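Local coordinates for polyketide synthase PksJ (Bacillus subtilis subsp. subtilis, PDB 4J1Q), which carries out NADPH-dependent, stereoselective reduction of alpha- and beta-keto groups through its ketoreductase domain in the bacillaene assembly line, at residues H196-D201 against L330-F335; V204-G209 against N285-G290; T234-L239 against E261-D266. All blocks are in the same frame, centred on the assembly; numbering follows the deposited sequence.

In the fold
Interaction 2 is the buried core of the group: two neighbouring parallel strands of the Rossmann sheet joined by backbone hydrogen bonds and paired aliphatic side chains. Interaction 1 lies at the surface and rests a loop on the start of strand 332-338, next to 286-289 in the sheet, with a salt bridge and ring contacts. It touches interaction 2 where Phe332 packs on Gly286 and where Ile334 O meets His289 N. Interaction 3, partly buried, joins two loops that follow strands 230-234 and 256-259. Interactions 2 and 3 both reach NADPH, the first at a hydroxyl of the nicotinamide ribose, the second mainly at the 2'-phosphate and adenine; interaction 1 stays about 9 Å from interaction 3 at the nearest atoms.

Interaction 1. Residues H196-D201 against L330-F335; sequences HMPWRD and LDFFIF
Pro198 directs its ring at the start of strand 332-338, and its CB rests 3.7 Å from CE2 of Phe332, the two side chains meeting at a slant. The CG of the same proline lies over the centre of one face of the Trp199 ring, so the prolyl ring is lodged between two aromatic residues. Trp199 leaves the backbone heading away from the strand, but its indole folds back until CZ3 comes 3.7 Å from Phe332 CZ. These rings are steeply inclined, with planes 83° apart, and the indole NE1 is hydrogen-bonded to Tyr420 OH. Arg200 stretches an extended chain to Asp331, where NH2 forms a salt bridge of 2.6 Å with OD1 while NE lies 2.9 Å from OD2. The carboxylate sits over a face of the guanidinium, its plane turned by 58°, instead of meeting it edge-on in a flat pair. As in related ketoreductases, this loop leads from the structural subdomain into the catalytic one. Helix 412-425 packs on Pro198 through Tyr420 and Ile423, helix 213-226 touches Trp199 through Ile222 and Arg225, and strand 332-338 runs between strands 286-289 and 377-383.

Interaction 2. Residues V204-G209 against N285-G290; sequences VYLITG and NGIIHG. With NDP (NADPH dihydro-nicotinamide-adenine-dinucleotide phosphate), chain B.
Leu206 and Ile287 lie side by side and point the same way, CD2 of the leucine against CD1 and CG1 of the isoleucine. On the opposite face of the sheet Ile207 and Ile288 repeat the arrangement, with their CG2 methyls 3.7 Å apart. Between these layers the strands run parallel and in register. Leu206 N bonds to Gly286 O (3.1 Å), Leu206 O accepts from Ile288 N (2.9 Å), and Thr208 N reaches Ile288 O (3.0 Å). The ladder ends where Gly290 N donates to Thr208 O at 2.8 Å, from well above the carbonyl plane. A chi1 of 73° sets Thr208 OG1 between its own backbone N and carbonyl carbon, where it takes a weak second bond from Gly290 N and lies over one face of the His289 ring. Just beyond, Gly290 O accepts a hydrogen bond from hydroxyl O3D of the NADPH nicotinamide ribose (3.0 Å), and Gly209 CA comes 3.3 Å from O4B of the adenosine ribose. Further out, Pro313 O holds His289 NE2, and the Tyr205 and Trp199 rings pair edge-to-face. These are the first and fourth strands of the Rossmann sheet, order 3-2-1-4-5-6-7, and the cofactor lies at their C-terminal ends. Strand 230-234 flanks 204-208, strand 332-338 flanks 286-289, and helix 304-324 covers His289 with Leu318 and Val321.

Interaction 3. Residues T234-L239 against E261-D266; sequences TGRSVL and EADVSD. With NDP (NADPH dihydro-nicotinamide-adenine-dinucleotide phosphate), chain B.
Thr234 OG1 accepts a hydrogen bond from Ala262 N at 3.2 Å, the direct polar tie between the two loops. With chi1 at -168° the hydroxyl stands opposite the threonine's own backbone N, a placement that also brings it near the Ala262 methyl. Glu261 CA approaches Gly235 O in a bent CA-H...O contact of 3.0 Å. The Glu261 side chain, extended beyond CG, runs alongside Val238 in the same direction, its carboxylate against CG2 and CA. Both loops follow strands of the Rossmann fold and here form the adenosine end of the cofactor site; the grip on the 2'-phosphate accords with use of NADPH. Arg236 supplies much of it. Its chain bends at CG-CD (chi3 -61°), which lets NE join the backbone N in donating to phosphate O3X, at 2.9 and 2.8 Å respectively, while NH1 reaches O1X. In this pose the phosphorus lies in plane at the guanidinium edge, and adenine N7A sits over one face. Ser237 grips O2X twice, through its backbone N and through OG (2.8 Å). At the amino group of the adenine, Asp263 OD1 accepts from N6A (3.1 Å) and from Ser265 N in an Asx turn, the latter bond coming from the anti side of the carboxylate. Val264 N donates to N1A at 3.1 Å, and the CG2 of that valine lies over the face of the adenine near N1A, on the side opposite the Arg236 guanidinium. Tyr259 OH is hydrogen-bonded to Ser237 O, and His320 ND1 to Val264 O.

Interaction 1. Residues H196-D201 against L330-F335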
loop_
_atom_site.group_PDB
_atom_site.type_symbol
_atom_site.label_atom_id
_atom_site.label_comp_id
_atom_site.label_asym_id
_atom_site.label_seq_id
_atom_site.Cartn_x
_atom_site.Cartn_y
_atom_site.Cartn_z
ATOM N N HIS A 196 -15.942 10.914 -16.415
ATOM C CA HIS A 196 -16.970 10.879 -15.373
ATOM C C HIS A 196 -16.348 11.219 -14.056
ATOM O O HIS A 196 -15.140 11.053 -13.876
ATOM C CB HIS A 196 -17.557 9.477 -15.265
ATOM C CG HIS A 196 -18.768 9.241 -16.126
ATOM N ND1 HIS A 196 -19.935 8.804 -15.620
ATOM C CD2 HIS A 196 -18.935 9.293 -17.509
ATOM C CE1 HIS A 196 -20.822 8.633 -16.620
ATOM N NE2 HIS A 196 -20.210 8.936 -17.775
ATOM N N MET A 197 -17.168 11.657 -13.105
ATOM C CA MET A 197 -16.642 12.094 -11.819
ATOM C C MET A 197 -17.537 11.783 -10.637
ATOM O O MET A 197 -18.740 11.602 -10.788
ATOM C CB MET A 197 -16.315 13.570 -11.862
ATOM C CG MET A 197 -15.320 13.886 -12.959
ATOM S SD MET A 197 -15.153 15.655 -13.226
ATOM C CE MET A 197 -13.689 15.660 -14.255
ATOM N N PRO A 198 -16.937 11.686 -9.454
ATOM C CA PRO A 198 -17.603 11.192 -8.257
ATOM C C PRO A 198 -18.202 12.306 -7.392
ATOM O O PRO A 198 -18.794 12.026 -6.343
ATOM C CB PRO A 198 -16.462 10.519 -7.495
ATOM C CG PRO A 198 -15.252 11.310 -7.887
ATOM C CD PRO A 198 -15.471 11.608 -9.344
ATOM N N TRP A 199 -18.021 13.550 -7.809
ATOM C CA TRP A 199 -18.383 14.700 -6.976
ATOM C C TRP A 199 -19.869 14.937 -6.826
ATOM O O TRP A 199 -20.612 14.942 -7.810
ATOM C CB TRP A 199 -17.710 15.949 -7.511
ATOM C CG TRP A 199 -16.245 15.761 -7.770
ATOM C CD1 TRP A 199 -15.547 16.008 -8.953
ATOM C CD2 TRP A 199 -15.247 15.209 -6.846
ATOM N NE1 TRP A 199 -14.199 15.749 -8.783
ATOM C CE2 TRP A 199 -13.966 15.236 -7.560
ATOM C CE3 TRP A 199 -15.285 14.757 -5.544
ATOM C CZ2 TRP A 199 -12.794 14.818 -6.976
ATOM C CZ3 TRP A 199 -14.090 14.336 -4.952
ATOM C CH2 TRP A 199 -12.875 14.352 -5.656
ATOM N N ARG A 200 -20.304 15.141 -5.580
ATOM C CA ARG A 200 -21.606 15.744 -5.279
ATOM C C ARG A 200 -21.429 17.210 -4.916
ATOM O O ARG A 200 -20.683 17.549 -3.987
ATOM C CB ARG A 200 -22.276 15.023 -4.108
ATOM C CG ARG A 200 -22.633 13.581 -4.402
ATOM C CD ARG A 200 -23.295 12.930 -3.204
ATOM N NE ARG A 200 -23.603 11.531 -3.484
ATOM C CZ ARG A 200 -24.111 10.686 -2.594
ATOM N NH1 ARG A 200 -24.376 11.102 -1.361
ATOM N NH2 ARG A 200 -24.341 9.426 -2.936
ATOM N N ASP A 201 -22.168 18.070 -5.623
ATOM C CA ASP A 201 -21.981 19.513 -5.532
ATOM C C ASP A 201 -22.146 19.992 -4.103
ATOM O O ASP A 201 -21.358 20.798 -3.615
ATOM C CB ASP A 201 -22.945 20.260 -6.450
ATOM C CG ASP A 201 -22.449 20.328 -7.886
ATOM O OD1 ASP A 201 -21.363 20.902 -8.132
ATOM O OD2 ASP A 201 -23.143 19.794 -8.772
ATOM N N LEU A 330 -20.741 6.350 2.059
ATOM C CA LEU A 330 -19.700 6.934 1.205
ATOM C C LEU A 330 -19.910 6.634 -0.269
ATOM O O LEU A 330 -20.317 5.531 -0.625
ATOM C CB LEU A 330 -18.314 6.420 1.622
ATOM C CG LEU A 330 -17.823 6.719 3.041
ATOM C CD1 LEU A 330 -16.547 5.943 3.340
ATOM C CD2 LEU A 330 -17.590 8.207 3.221
ATOM N N ASP A 331 -19.537 7.582 -1.128
ATOM C CA ASP A 331 -19.402 7.308 -2.558
ATOM C C ASP A 331 -18.064 6.596 -2.861
ATOM O O ASP A 331 -17.972 5.806 -3.803
ATOM C CB ASP A 331 -19.519 8.604 -3.374
ATOM C CG ASP A 331 -20.809 9.411 -3.065
ATOM O OD1 ASP A 331 -21.811 8.819 -2.588
ATOM O OD2 ASP A 331 -20.802 10.648 -3.300
ATOM N N PHE A 332 -17.041 6.854 -2.040
ATOM C CA PHE A 332 -15.718 6.258 -2.236
ATOM C C PHE A 332 -14.845 6.297 -0.974
ATOM O O PHE A 332 -15.087 7.085 -0.048
ATOM C CB PHE A 332 -14.980 6.919 -3.413
ATOM C CG PHE A 332 -14.815 8.417 -3.273
ATOM C CD1 PHE A 332 -13.949 8.952 -2.325
ATOM C CD2 PHE A 332 -15.513 9.292 -4.112
ATOM C CE1 PHE A 332 -13.793 10.324 -2.209
ATOM C CE2 PHE A 332 -15.372 10.658 -3.995
ATOM C CZ PHE A 332 -14.508 11.174 -3.043
ATOM N N PHE A 333 -13.876 5.389 -0.916
ATOM C CA PHE A 333 -12.797 5.466 0.054
ATOM C C PHE A 333 -11.523 5.130 -0.720
ATOM O O PHE A 333 -11.342 3.997 -1.154
ATOM C CB PHE A 333 -13.037 4.452 1.176
ATOM C CG PHE A 333 -12.260 4.718 2.450
ATOM C CD1 PHE A 333 -11.035 5.373 2.427
ATOM C CD2 PHE A 333 -12.688 4.162 3.649
ATOM C CE1 PHE A 333 -10.276 5.527 3.594
ATOM C CE2 PHE A 333 -11.942 4.315 4.818
ATOM C CZ PHE A 333 -10.713 4.975 4.786
ATOM N N ILE A 334 -10.734 6.156 -1.025
ATOM C CA ILE A 334 -9.559 6.001 -1.870
ATOM C C ILE A 334 -8.272 6.197 -1.082
ATOM O O ILE A 334 -8.110 7.210 -0.402
ATOM C CB ILE A 334 -9.575 7.014 -3.019
ATOM C CG1 ILE A 334 -10.618 6.618 -4.083
ATOM C CG2 ILE A 334 -8.184 7.164 -3.610
ATOM C CD1 ILE A 334 -11.145 7.803 -4.865
ATOM N N PHE A 335 -7.380 5.208 -1.136
ATOM C CA PHE A 335 -6.079 5.316 -0.471
ATOM C C PHE A 335 -5.071 5.891 -1.459
ATOM O O PHE A 335 -4.940 5.391 -2.575
ATOM C CB PHE A 335 -5.571 3.936 -0.003
ATOM C CG PHE A 335 -6.620 3.054 0.597
ATOM C CD1 PHE A 335 -6.528 1.670 0.466
ATOM C CD2 PHE A 335 -7.663 3.581 1.340
ATOM C CE1 PHE A 335 -7.519 0.837 0.970
ATOM C CE2 PHE A 335 -8.656 2.766 1.852
ATOM C CZ PHE A 335 -8.584 1.389 1.674
#

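Interaction 2. Residues V204-G209 against N285-G290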
loop_
_atom_site.group_PDB
_atom_site.type_symbol
_atom_site.label_atom_id
_atom_site.label_comp_id
_atom_site.label_asym_id
_atom_site.label_seq_id
_atom_site.Cartn_x
_atom_site.Cartn_y
_atom_site.Cartn_z
ATOM N N VAL A 204 -19.922 16.030 1.773
ATOM C CA VAL A 204 -18.690 16.152 2.528
ATOM C C VAL A 204 -17.584 15.209 2.051
ATOM O O VAL A 204 -17.806 14.010 1.882
ATOM C CB VAL A 204 -18.926 15.953 4.033
ATOM C CG1 VAL A 204 -17.621 16.126 4.796
ATOM C CG2 VAL A 204 -19.958 16.950 4.530
ATOM N N TYR A 205 -16.389 15.769 1.858
ATOM C CA TYR A 205 -15.199 15.005 1.560
ATOM C C TYR A 205 -14.132 15.376 2.574
ATOM O O TYR A 205 -13.971 16.553 2.917
ATOM C CB TYR A 205 -14.714 15.290 0.130
ATOM C CG TYR A 205 -15.801 15.096 -0.915
ATOM C CD1 TYR A 205 -16.433 13.855 -1.071
ATOM C CD2 TYR A 205 -16.277 16.175 -1.671
ATOM C CE1 TYR A 205 -17.477 13.687 -1.982
ATOM C CE2 TYR A 205 -17.310 16.013 -2.590
ATOM C CZ TYR A 205 -17.922 14.782 -2.726
ATOM O OH TYR A 205 -18.958 14.648 -3.629
ATOM N N LEU A 206 -13.457 14.356 3.110
ATOM C CA LEU A 206 -12.228 14.555 3.853
ATOM C C LEU A 206 -10.990 13.949 3.218
ATOM O O LEU A 206 -11.029 12.909 2.555
ATOM C CB LEU A 206 -12.353 14.116 5.315
ATOM C CG LEU A 206 -12.226 12.641 5.678
ATOM C CD1 LEU A 206 -11.774 12.486 7.116
ATOM C CD2 LEU A 206 -13.597 12.025 5.512
ATOM N N ILE A 207 -9.876 14.619 3.469
ATOM C CA ILE A 207 -8.597 14.173 3.024
ATOM C C ILE A 207 -7.701 14.165 4.249
ATOM O O ILE A 207 -7.377 15.233 4.803
ATOM C CB ILE A 207 -8.033 15.129 1.956
ATOM C CG1 ILE A 207 -9.127 15.522 0.953
ATOM C CG2 ILE A 207 -6.827 14.498 1.271
ATOM C CD1 ILE A 207 -8.635 16.340 -0.225
ATOM N N THR A 208 -7.389 12.964 4.743
ATOM C CA THR A 208 -6.368 12.831 5.747
ATOM C C THR A 208 -5.051 13.070 5.063
ATOM O O THR A 208 -4.911 12.757 3.893
ATOM C CB THR A 208 -6.361 11.437 6.369
ATOM O OG1 THR A 208 -5.828 10.498 5.431
ATOM C CG2 THR A 208 -7.764 11.039 6.764
ATOM N N GLY A 209 -4.123 13.715 5.766
ATOM C CA GLY A 209 -2.948 14.295 5.126
ATOM C C GLY A 209 -3.320 15.463 4.235
ATOM O O GLY A 209 -2.602 15.791 3.297
ATOM N N ASN A 285 -19.399 12.111 2.091
ATOM C CA ASN A 285 -19.546 11.646 0.703
ATOM C C ASN A 285 -18.307 10.961 0.135
ATOM O O ASN A 285 -18.342 10.446 -0.976
ATOM C CB ASN A 285 -19.920 12.802 -0.211
ATOM C CG ASN A 285 -21.330 13.287 0.020
ATOM O OD1 ASN A 285 -22.190 12.541 0.514
ATOM N ND2 ASN A 285 -21.567 14.553 -0.295
ATOM N N GLY A 286 -17.198 11.012 0.861
ATOM C CA GLY A 286 -15.932 10.586 0.289
ATOM C C GLY A 286 -14.765 10.774 1.232
ATOM O O GLY A 286 -14.760 11.702 2.047
ATOM N N ILE A 287 -13.789 9.883 1.128
ATOM C CA ILE A 287 -12.549 9.970 1.911
ATOM C C ILE A 287 -11.373 9.673 1.014
ATOM O O ILE A 287 -11.406 8.706 0.261
ATOM C CB ILE A 287 -12.537 8.942 3.040
ATOM C CG1 ILE A 287 -13.838 9.021 3.831
ATOM C CG2 ILE A 287 -11.345 9.147 3.953
ATOM C CD1 ILE A 287 -13.666 8.716 5.294
ATOM N N ILE A 288 -10.367 10.545 1.037
ATOM C CA ILE A 288 -9.030 10.186 0.587
ATOM C C ILE A 288 -8.165 9.992 1.798
ATOM O O ILE A 288 -8.136 10.851 2.675
ATOM C CB ILE A 288 -8.399 11.285 -0.273
ATOM C CG1 ILE A 288 -8.987 11.245 -1.688
ATOM C CG2 ILE A 288 -6.898 11.119 -0.338
ATOM C CD1 ILE A 288 -9.485 12.579 -2.167
ATOM N N HIS A 289 -7.464 8.860 1.852
ATOM C CA HIS A 289 -6.453 8.669 2.879
ATOM C C HIS A 289 -5.111 9.035 2.338
ATOM O O HIS A 289 -4.527 8.293 1.579
ATOM C CB HIS A 289 -6.458 7.235 3.380
ATOM C CG HIS A 289 -5.614 7.016 4.612
ATOM N ND1 HIS A 289 -6.114 7.098 5.852
ATOM C CD2 HIS A 289 -4.286 6.681 4.751
ATOM C CE1 HIS A 289 -5.154 6.811 6.745
ATOM N NE2 HIS A 289 -4.032 6.571 6.071
ATOM N N GLY A 290 -4.667 10.251 2.631
ATOM C CA GLY A 290 -3.402 10.731 2.101
ATOM C C GLY A 290 -2.344 10.905 3.163
ATOM O O GLY A 290 -1.220 11.278 2.845
HETATM P PA NDP B . 3.219 15.174 2.138
HETATM O O1A NDP B . 4.237 14.699 3.182
HETATM O O2A NDP B . 3.219 16.548 1.544
HETATM O O5B NDP B . 1.753 14.844 2.679
HETATM C C5B NDP B . 1.557 13.920 3.752
HETATM C C4B NDP B . 0.698 14.651 4.770
HETATM O O4B NDP B . 0.278 13.712 5.763
HETATM C C3B NDP B . 1.532 15.680 5.518
HETATM O O3B NDP B . 0.830 16.935 5.291
HETATM C C2B NDP B . 1.462 15.269 6.987
HETATM O O2B NDP B . 1.131 16.419 7.825
HETATM C C1B NDP B . 0.276 14.325 7.048
HETATM N N9A NDP B . 0.556 13.294 8.092
HETATM C C8A NDP B . 1.734 12.599 8.281
HETATM N N7A NDP B . 1.548 11.740 9.357
HETATM C C5A NDP B . 0.217 11.868 9.792
HETATM C C6A NDP B . -0.530 11.280 10.810
HETATM N N6A NDP B . 0.009 10.368 11.682
HETATM N N1A NDP B . -1.834 11.644 10.975
HETATM C C2A NDP B . -2.395 12.591 10.184
HETATM N N3A NDP B . -1.671 13.201 9.221
HETATM C C4A NDP B . -0.376 12.831 8.974
HETATM O O3 NDP B . 3.262 14.093 0.942
HETATM P PN NDP B . 2.274 14.209 -0.312
HETATM O O1N NDP B . 3.232 14.359 -1.491
HETATM O O2N NDP B . 1.110 15.137 -0.019
HETATM O O5D NDP B . 1.674 12.710 -0.374
HETATM C C5D NDP B . 0.283 12.413 -0.185
HETATM C C4D NDP B . 0.138 10.876 -0.104
HETATM O O4D NDP B . 0.378 10.313 -1.413
HETATM C C3D NDP B . 1.198 10.268 0.825
HETATM O O3D NDP B . 0.619 9.221 1.639
HETATM C C2D NDP B . 2.232 9.731 -0.116
HETATM O O2D NDP B . 2.829 8.567 0.462
HETATM C C1D NDP B . 1.465 9.413 -1.408
HETATM N N1N NDP B . 2.308 9.602 -2.596
HETATM C C2N NDP B . 2.781 10.832 -2.948
HETATM C C3N NDP B . 3.640 11.000 -4.059
HETATM C C7N NDP B . 4.141 12.395 -4.441
HETATM O O7N NDP B . 4.609 12.560 -5.576
HETATM N N7N NDP B . 4.160 13.397 -3.530
HETATM C C4N NDP B . 4.074 9.863 -4.790
HETATM C C5N NDP B . 3.594 8.602 -4.383
HETATM C C6N NDP B . 2.720 8.511 -3.272
HETATM P P2B NDP B . 1.579 16.495 9.381
HETATM O O1X NDP B . 3.089 16.174 9.309
HETATM O O2X NDP B . 1.145 17.921 9.695
HETATM O O3X NDP B . 0.787 15.433 10.116
#

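Interaction 3. Residues T234-L239 against E261-D266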
loop_
_atom_site.group_PDB
_atom_site.type_symbol
_atom_site.label_atom_id
_atom_site.label_comp_id
_atom_site.label_asym_id
_atom_site.label_seq_id
_atom_site.Cartn_x
_atom_site.Cartn_y
_atom_site.Cartn_z
ATOM N N THR A 234 -7.280 17.212 7.193
ATOM C CA THR A 234 -6.715 16.866 8.484
ATOM C C THR A 234 -5.240 16.463 8.426
ATOM O O THR A 234 -4.768 15.987 7.407
ATOM C CB THR A 234 -7.532 15.772 9.180
ATOM O OG1 THR A 234 -7.106 15.669 10.544
ATOM C CG2 THR A 234 -7.308 14.425 8.496
ATOM N N GLY A 235 -4.512 16.769 9.499
ATOM C CA GLY A 235 -3.143 16.310 9.719
ATOM C C GLY A 235 -2.749 16.557 11.166
ATOM O O GLY A 235 -3.580 16.994 11.968
ATOM N N ARG A 236 -1.473 16.385 11.495
ATOM C CA ARG A 236 -1.028 16.701 12.844
ATOM C C ARG A 236 -0.712 18.181 13.074
ATOM O O ARG A 236 -0.979 18.703 14.137
ATOM C CB ARG A 236 0.177 15.859 13.232
ATOM C CG ARG A 236 -0.061 14.373 13.210
ATOM C CD ARG A 236 1.258 13.603 13.263
ATOM N NE ARG A 236 2.117 13.888 12.122
ATOM C CZ ARG A 236 3.310 13.338 11.923
ATOM N NH1 ARG A 236 4.049 13.697 10.875
ATOM N NH2 ARG A 236 3.810 12.494 12.811
ATOM N N SER A 237 -0.013 18.807 12.143
ATOM C CA SER A 237 0.577 20.107 12.414
ATOM C C SER A 237 -0.510 21.163 12.566
ATOM O O SER A 237 -1.547 21.091 11.915
ATOM C CB SER A 237 1.492 20.514 11.271
ATOM O OG SER A 237 2.614 19.686 11.212
ATOM N N VAL A 238 -0.272 22.117 13.459
ATOM C CA VAL A 238 -0.813 23.464 13.330
ATOM C C VAL A 238 -0.491 24.068 11.961
ATOM O O VAL A 238 0.637 23.995 11.505
ATOM C CB VAL A 238 -0.245 24.374 14.448
ATOM C CG1 VAL A 238 -0.747 25.807 14.289
ATOM C CG2 VAL A 238 -0.635 23.821 15.810
ATOM N N LEU A 239 -1.469 24.696 11.334
ATOM C CA LEU A 239 -1.263 25.342 10.042
ATOM C C LEU A 239 -0.292 26.496 10.143
ATOM O O LEU A 239 -0.471 27.374 10.984
ATOM C CB LEU A 239 -2.592 25.868 9.493
ATOM C CG LEU A 239 -3.517 24.860 8.824
ATOM C CD1 LEU A 239 -4.663 25.568 8.115
ATOM C CD2 LEU A 239 -2.769 23.953 7.857
ATOM N N GLU A 261 -6.794 19.017 12.205
ATOM C CA GLU A 261 -5.658 18.879 13.104
ATOM C C GLU A 261 -5.818 17.634 14.014
ATOM O O GLU A 261 -5.933 17.770 15.228
ATOM C CB GLU A 261 -5.563 20.117 13.984
ATOM C CG GLU A 261 -4.158 20.646 14.176
ATOM C CD GLU A 261 -4.085 21.804 15.175
ATOM O OE1 GLU A 261 -3.740 21.559 16.355
ATOM O OE2 GLU A 261 -4.277 22.973 14.760
ATOM N N ALA A 262 -5.835 16.439 13.419
ATOM C CA ALA A 262 -5.938 15.179 14.170
ATOM C C ALA A 262 -4.877 14.180 13.717
ATOM O O ALA A 262 -4.452 14.205 12.558
ATOM C CB ALA A 262 -7.331 14.570 14.011
ATOM N N ASP A 263 -4.465 13.294 14.623
ATOM C CA ASP A 263 -3.486 12.240 14.330
ATOM C C ASP A 263 -4.178 10.912 14.024
ATOM O O ASP A 263 -4.739 10.292 14.928
ATOM C CB ASP A 263 -2.567 12.043 15.525
ATOM C CG ASP A 263 -1.397 11.089 15.236
ATOM O OD1 ASP A 263 -1.552 10.162 14.405
ATOM O OD2 ASP A 263 -0.326 11.268 15.873
ATOM N N VAL A 264 -4.085 10.440 12.779
ATOM C CA VAL A 264 -4.799 9.211 12.382
ATOM C C VAL A 264 -4.341 7.972 13.162
ATOM O O VAL A 264 -5.091 6.992 13.280
ATOM C CB VAL A 264 -4.740 8.924 10.859
ATOM C CG1 VAL A 264 -5.515 9.959 10.081
ATOM C CG2 VAL A 264 -3.294 8.857 10.357
ATOM N N SER A 265 -3.138 8.036 13.718
ATOM C CA SER A 265 -2.630 6.978 14.612
ATOM C C SER A 265 -3.417 6.881 15.920
ATOM O O SER A 265 -3.340 5.869 16.615
ATOM C CB SER A 265 -1.150 7.216 14.957
ATOM O OG SER A 265 -0.365 7.180 13.791
ATOM N N ASP A 266 -4.018 8.000 16.323
ATOM C CA ASP A 266 -4.762 8.081 17.587
ATOM C C ASP A 266 -6.228 7.758 17.322
ATOM O O ASP A 266 -6.975 8.590 16.783
ATOM C CB ASP A 266 -4.604 9.479 18.209
ATOM C CG ASP A 266 -5.299 9.614 19.586
ATOM O OD1 ASP A 266 -5.686 8.586 20.189
ATOM O OD2 ASP A 266 -5.408 10.757 20.087
HETATM P PA NDP B . 3.219 15.174 2.138
HETATM O O1A NDP B . 4.237 14.699 3.182
HETATM O O2A NDP B . 3.219 16.548 1.544
HETATM O O5B NDP B . 1.753 14.844 2.679
HETATM C C5B NDP B . 1.557 13.920 3.752
HETATM C C4B NDP B . 0.698 14.651 4.770
HETATM O O4B NDP B . 0.278 13.712 5.763
HETATM C C3B NDP B . 1.532 15.680 5.518
HETATM O O3B NDP B . 0.830 16.935 5.291
HETATM C C2B NDP B . 1.462 15.269 6.987
HETATM O O2B NDP B . 1.131 16.419 7.825
HETATM C C1B NDP B . 0.276 14.325 7.048
HETATM N N9A NDP B . 0.556 13.294 8.092
HETATM C C8A NDP B . 1.734 12.599 8.281
HETATM N N7A NDP B . 1.548 11.740 9.357
HETATM C C5A NDP B . 0.217 11.868 9.792
HETATM C C6A NDP B . -0.530 11.280 10.810
HETATM N N6A NDP B . 0.009 10.368 11.682
HETATM N N1A NDP B . -1.834 11.644 10.975
HETATM C C2A NDP B . -2.395 12.591 10.184
HETATM N N3A NDP B . -1.671 13.201 9.221
HETATM C C4A NDP B . -0.376 12.831 8.974
HETATM O O3 NDP B . 3.262 14.093 0.942
HETATM P PN NDP B . 2.274 14.209 -0.312
HETATM O O1N NDP B . 3.232 14.359 -1.491
HETATM O O2N NDP B . 1.110 15.137 -0.019
HETATM O O5D NDP B . 1.674 12.710 -0.374
HETATM C C5D NDP B . 0.283 12.413 -0.185
HETATM C C4D NDP B . 0.138 10.876 -0.104
HETATM O O4D NDP B . 0.378 10.313 -1.413
HETATM C C3D NDP B . 1.198 10.268 0.825
HETATM O O3D NDP B . 0.619 9.221 1.639
HETATM C C2D NDP B . 2.232 9.731 -0.116
HETATM O O2D NDP B . 2.829 8.567 0.462
HETATM C C1D NDP B . 1.465 9.413 -1.408
HETATM N N1N NDP B . 2.308 9.602 -2.596
HETATM C C2N NDP B . 2.781 10.832 -2.948
HETATM C C3N NDP B . 3.640 11.000 -4.059
HETATM C C7N NDP B . 4.141 12.395 -4.441
HETATM O O7N NDP B . 4.609 12.560 -5.576
HETATM N N7N NDP B . 4.160 13.397 -3.530
HETATM C C4N NDP B . 4.074 9.863 -4.790
HETATM C C5N NDP B . 3.594 8.602 -4.383
HETATM C C6N NDP B . 2.720 8.511 -3.272
HETATM P P2B NDP B . 1.579 16.495 9.381
HETATM O O1X NDP B . 3.089 16.174 9.309
HETATM O O2X NDP B . 1.145 17.921 9.695
HETATM O O3X NDP B . 0.787 15.433 10.116
#